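Local coordinates for thiol transferase (Phanerochaete chrysosporium, PDB 4F0B), which probably acts as a glutathione transferase of the Ure2p class, and binds oxidized glutathione disulfide in its ligand pocket, at residues Y112-Q117 against Y171-Y176. Sequence-based numbering, arbitrary orientation.
Sequences YSEELQ and YILGTY
L173 sits in the type I beta turn Y171-G174 and meets one flank of the helical segment 112-117, its CA 7.3 Å from the CA of E115. The contact is van der Waals packing made by the two methyls of this leucine, against backbone and carboxylate as well as aliphatic carbon. With CG anti to its own carbonyl carbon (chi1 -60°), the side chain reaches out so that L173 CD1 lies against the helix backbone, 3.5 Å from E115 CA, and near E115 CB. L173 CD2 lies across the extended chain of E114, 4.0 Å from E114 OE2. A branched aliphatic residue suits this place, since one methyl can cover backbone while the other covers a glutamate chain. Cut back to alanine, L173 would lose both methyls, which is likely to open a gap beside the E115 backbone and the E114 chain. The R103 side chain bonds L173 O and T175 O, and in one conformer E115 OE2 accepts a hydrogen bond from R103 N. Within the all-helical C-terminal domain of the GST fold, the contact thus joins helix 109-139 to the loop between helices 145-166 and 178-187, with R165 touching E114 and L173, and F79 of the second subunit packing on E114.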
ATOM      1  N   TYR A 112      -7.842  -9.411  11.179  1.00  6.69           N
ATOM      2  CA  TYR A 112      -6.647  -8.604  10.998  1.00  6.81           C
ATOM      3  C   TYR A 112      -6.175  -8.686   9.551  1.00  5.54           C
ATOM      4  O   TYR A 112      -5.848  -7.666   8.940  1.00  5.73           O
ATOM      5  CB  TYR A 112      -5.539  -9.057  11.969  1.00  7.40           C
ATOM      6  CG  TYR A 112      -4.267  -8.256  11.841  1.00  7.92           C
ATOM      7  CD1 TYR A 112      -4.210  -6.947  12.327  1.00  9.37           C
ATOM      8  CD2 TYR A 112      -3.134  -8.794  11.243  1.00  7.92           C
ATOM      9  CE1 TYR A 112      -3.038  -6.185  12.222  1.00 10.39           C
ATOM     10  CE2 TYR A 112      -1.962  -8.040  11.115  1.00  8.34           C
ATOM     11  CZ  TYR A 112      -1.931  -6.751  11.615  1.00  9.00           C
ATOM     12  OH  TYR A 112      -0.767  -5.991  11.496  1.00 11.12           O
ATOM     13  N   SER A 113      -6.145  -9.892   8.979  1.00  5.93           N
ATOM     14  CA  SER A 113      -5.801  -9.996   7.563  1.00  5.46           C
ATOM     15  C   SER A 113      -6.748  -9.192   6.672  1.00  5.36           C
ATOM     16  O   SER A 113      -6.307  -8.476   5.792  1.00  5.38           O
ATOM     17  CB  SER A 113      -5.780 -11.448   7.132  1.00  6.08           C
ATOM     18  OG  SER A 113      -5.498 -11.510   5.725  1.00  6.25           O
ATOM     19  N   GLU A 114      -8.058  -9.279   6.918  1.00  5.50           N
ATOM     20  CA  GLU A 114      -8.975  -8.499   6.107  1.00  6.25           C
ATOM     21  C   GLU A 114      -8.711  -7.007   6.217  1.00  4.92           C
ATOM     22  O   GLU A 114      -8.791  -6.273   5.215  1.00  6.43           O
ATOM     23  CB  GLU A 114     -10.433  -8.791   6.447  1.00  7.81           C
ATOM     24  CG  GLU A 114     -10.893 -10.206   6.125  1.00 11.64           C
ATOM     25  CD  GLU A 114     -12.404 -10.321   6.262  1.00 22.76           C
ATOM     26  OE1 GLU A 114     -12.844 -11.029   7.193  1.00 29.67           O
ATOM     27  OE2 GLU A 114     -13.152  -9.681   5.464  1.00 18.90           O
ATOM     28  N   GLU A 115      -8.431  -6.541   7.437  0.59  5.50           N
ATOM     29  CA  GLU A 115      -8.081  -5.152   7.618  0.59  5.60           C
ATOM     30  C   GLU A 115      -6.830  -4.783   6.801  0.59  5.56           C
ATOM     31  O   GLU A 115      -6.833  -3.750   6.121  0.59  5.67           O
ATOM     32  CB  GLU A 115      -7.909  -4.899   9.115  0.59  4.81           C
ATOM     33  CG  GLU A 115      -7.483  -3.496   9.451  0.59  7.61           C
ATOM     34  CD  GLU A 115      -7.045  -3.428  10.863  0.59  9.71           C
ATOM     35  OE1 GLU A 115      -5.833  -3.634  11.117  0.59  9.57           O
ATOM     36  OE2 GLU A 115      -7.913  -3.272  11.735  0.59  9.21           O
ATOM     37  N   LEU A 116      -5.780  -5.601   6.858  1.00  4.82           N
ATOM     38  CA  LEU A 116      -4.590  -5.367   6.025  1.00  5.85           C
ATOM     39  C   LEU A 116      -4.936  -5.363   4.539  1.00  5.47           C
ATOM     40  O   LEU A 116      -4.462  -4.523   3.781  1.00  5.60           O
ATOM     41  CB  LEU A 116      -3.515  -6.431   6.257  1.00  4.43           C
ATOM     42  CG  LEU A 116      -2.825  -6.425   7.618  1.00  4.39           C
ATOM     43  CD1 LEU A 116      -1.814  -7.555   7.655  1.00  8.11           C
ATOM     44  CD2 LEU A 116      -2.122  -5.074   7.849  1.00  9.92           C
ATOM     45  N   GLN A 117      -5.782  -6.292   4.108  1.00  4.74           N
ATOM     46  CA  GLN A 117      -6.116  -6.345   2.683  1.00  4.22           C
ATOM     47  C   GLN A 117      -6.776  -5.049   2.235  1.00  4.64           C
ATOM     48  O   GLN A 117      -6.419  -4.505   1.167  1.00  4.82           O
ATOM     49  CB  GLN A 117      -7.044  -7.535   2.419  1.00  4.46           C
ATOM     50  CG  GLN A 117      -6.385  -8.893   2.680  1.00  4.56           C
ATOM     51  CD  GLN A 117      -7.377 -10.001   2.520  1.00  5.15           C
ATOM     52  OE1 GLN A 117      -8.052 -10.106   1.502  1.00  6.25           O
ATOM     53  NE2 GLN A 117      -7.496 -10.858   3.555  1.00  5.64           N
ATOM     54  N   TYR A 171     -19.924   0.141   7.276  1.00  6.04           N
ATOM     55  CA  TYR A 171     -18.462   0.330   7.296  1.00  6.12           C
ATOM     56  C   TYR A 171     -17.824  -0.873   6.621  1.00  5.95           C
ATOM     57  O   TYR A 171     -18.444  -1.970   6.519  1.00  6.26           O
ATOM     58  CB  TYR A 171     -17.924   0.520   8.740  1.00  6.12           C
ATOM     59  CG  TYR A 171     -18.575   1.688   9.417  1.00  7.17           C
ATOM     60  CD1 TYR A 171     -18.171   2.988   9.121  1.00  7.77           C
ATOM     61  CD2 TYR A 171     -19.645   1.499  10.301  1.00  7.16           C
ATOM     62  CE1 TYR A 171     -18.805   4.077   9.699  1.00  9.23           C
ATOM     63  CE2 TYR A 171     -20.279   2.577  10.896  1.00  7.38           C
ATOM     64  CZ  TYR A 171     -19.859   3.868  10.577  1.00  7.42           C
ATOM     65  OH  TYR A 171     -20.528   4.926  11.168  1.00 10.09           O
ATOM     66  N   ILE A 172     -16.587  -0.681   6.159  1.00  6.99           N
ATOM     67  CA  ILE A 172     -15.972  -1.684   5.291  1.00  6.49           C
ATOM     68  C   ILE A 172     -15.887  -3.061   5.946  1.00  8.08           C
ATOM     69  O   ILE A 172     -16.218  -4.077   5.313  1.00  7.11           O
ATOM     70  CB  ILE A 172     -14.575  -1.212   4.852  1.00  5.99           C
ATOM     71  CG1 ILE A 172     -14.708   0.085   4.041  1.00  6.73           C
ATOM     72  CG2 ILE A 172     -13.840  -2.306   4.058  1.00  8.47           C
ATOM     73  CD1 ILE A 172     -13.347   0.752   3.815  1.00  9.58           C
ATOM     74  N   LEU A 173     -15.463  -3.085   7.207  1.00  7.05           N
ATOM     75  CA  LEU A 173     -15.328  -4.331   7.942  1.00  7.59           C
ATOM     76  C   LEU A 173     -16.338  -4.397   9.082  1.00  7.32           C
ATOM     77  O   LEU A 173     -16.025  -4.895  10.152  1.00  9.51           O
ATOM     78  CB  LEU A 173     -13.882  -4.545   8.443  1.00  8.23           C
ATOM     79  CG  LEU A 173     -12.897  -4.586   7.257  1.00 11.40           C
ATOM     80  CD1 LEU A 173     -11.499  -4.660   7.858  1.00 19.88           C
ATOM     81  CD2 LEU A 173     -13.144  -5.770   6.356  1.00 15.58           C
ATOM     82  N   GLY A 174     -17.551  -3.888   8.835  1.00  6.52           N
ATOM     83  CA  GLY A 174     -18.617  -4.034   9.836  1.00  7.24           C
ATOM     84  C   GLY A 174     -18.663  -2.844  10.767  1.00  6.54           C
ATOM     85  O   GLY A 174     -19.553  -1.988  10.696  1.00  7.70           O
ATOM     86  N   THR A 175     -17.699  -2.804  11.692  1.00  7.27           N
ATOM     87  CA  THR A 175     -17.537  -1.657  12.583  1.00  7.52           C
ATOM     88  C   THR A 175     -16.517  -0.686  12.022  1.00  7.62           C
ATOM     89  O   THR A 175     -15.536  -1.069  11.353  1.00  8.28           O
ATOM     90  CB  THR A 175     -17.075  -2.116  13.983  1.00  7.62           C
ATOM     91  OG1 THR A 175     -15.906  -2.937  13.841  1.00 10.25           O
ATOM     92  CG2 THR A 175     -18.173  -2.943  14.658  1.00  8.98           C
ATOM     93  N   TYR A 176     -16.740   0.593  12.303  1.00  7.46           N
ATOM     94  CA  TYR A 176     -15.836   1.674  11.884  1.00  6.62           C
ATOM     95  C   TYR A 176     -14.438   1.481  12.431  1.00  6.63           C
ATOM     96  O   TYR A 176     -14.247   1.208  13.613  1.00  7.50           O
ATOM     97  CB  TYR A 176     -16.406   2.984  12.400  1.00  8.00           C
ATOM     98  CG  TYR A 176     -15.528   4.206  12.274  1.00  6.67           C
ATOM     99  CD1 TYR A 176     -15.365   4.853  11.043  1.00  7.18           C
ATOM    100  CD2 TYR A 176     -14.900   4.744  13.388  1.00  7.11           C
ATOM    101  CE1 TYR A 176     -14.590   6.002  10.935  1.00  7.12           C
ATOM    102  CE2 TYR A 176     -14.128   5.903  13.280  1.00  8.14           C
ATOM    103  CZ  TYR A 176     -14.000   6.521  12.072  1.00  6.48           C
ATOM    104  OH  TYR A 176     -13.258   7.664  11.983  1.00  8.62           O
TER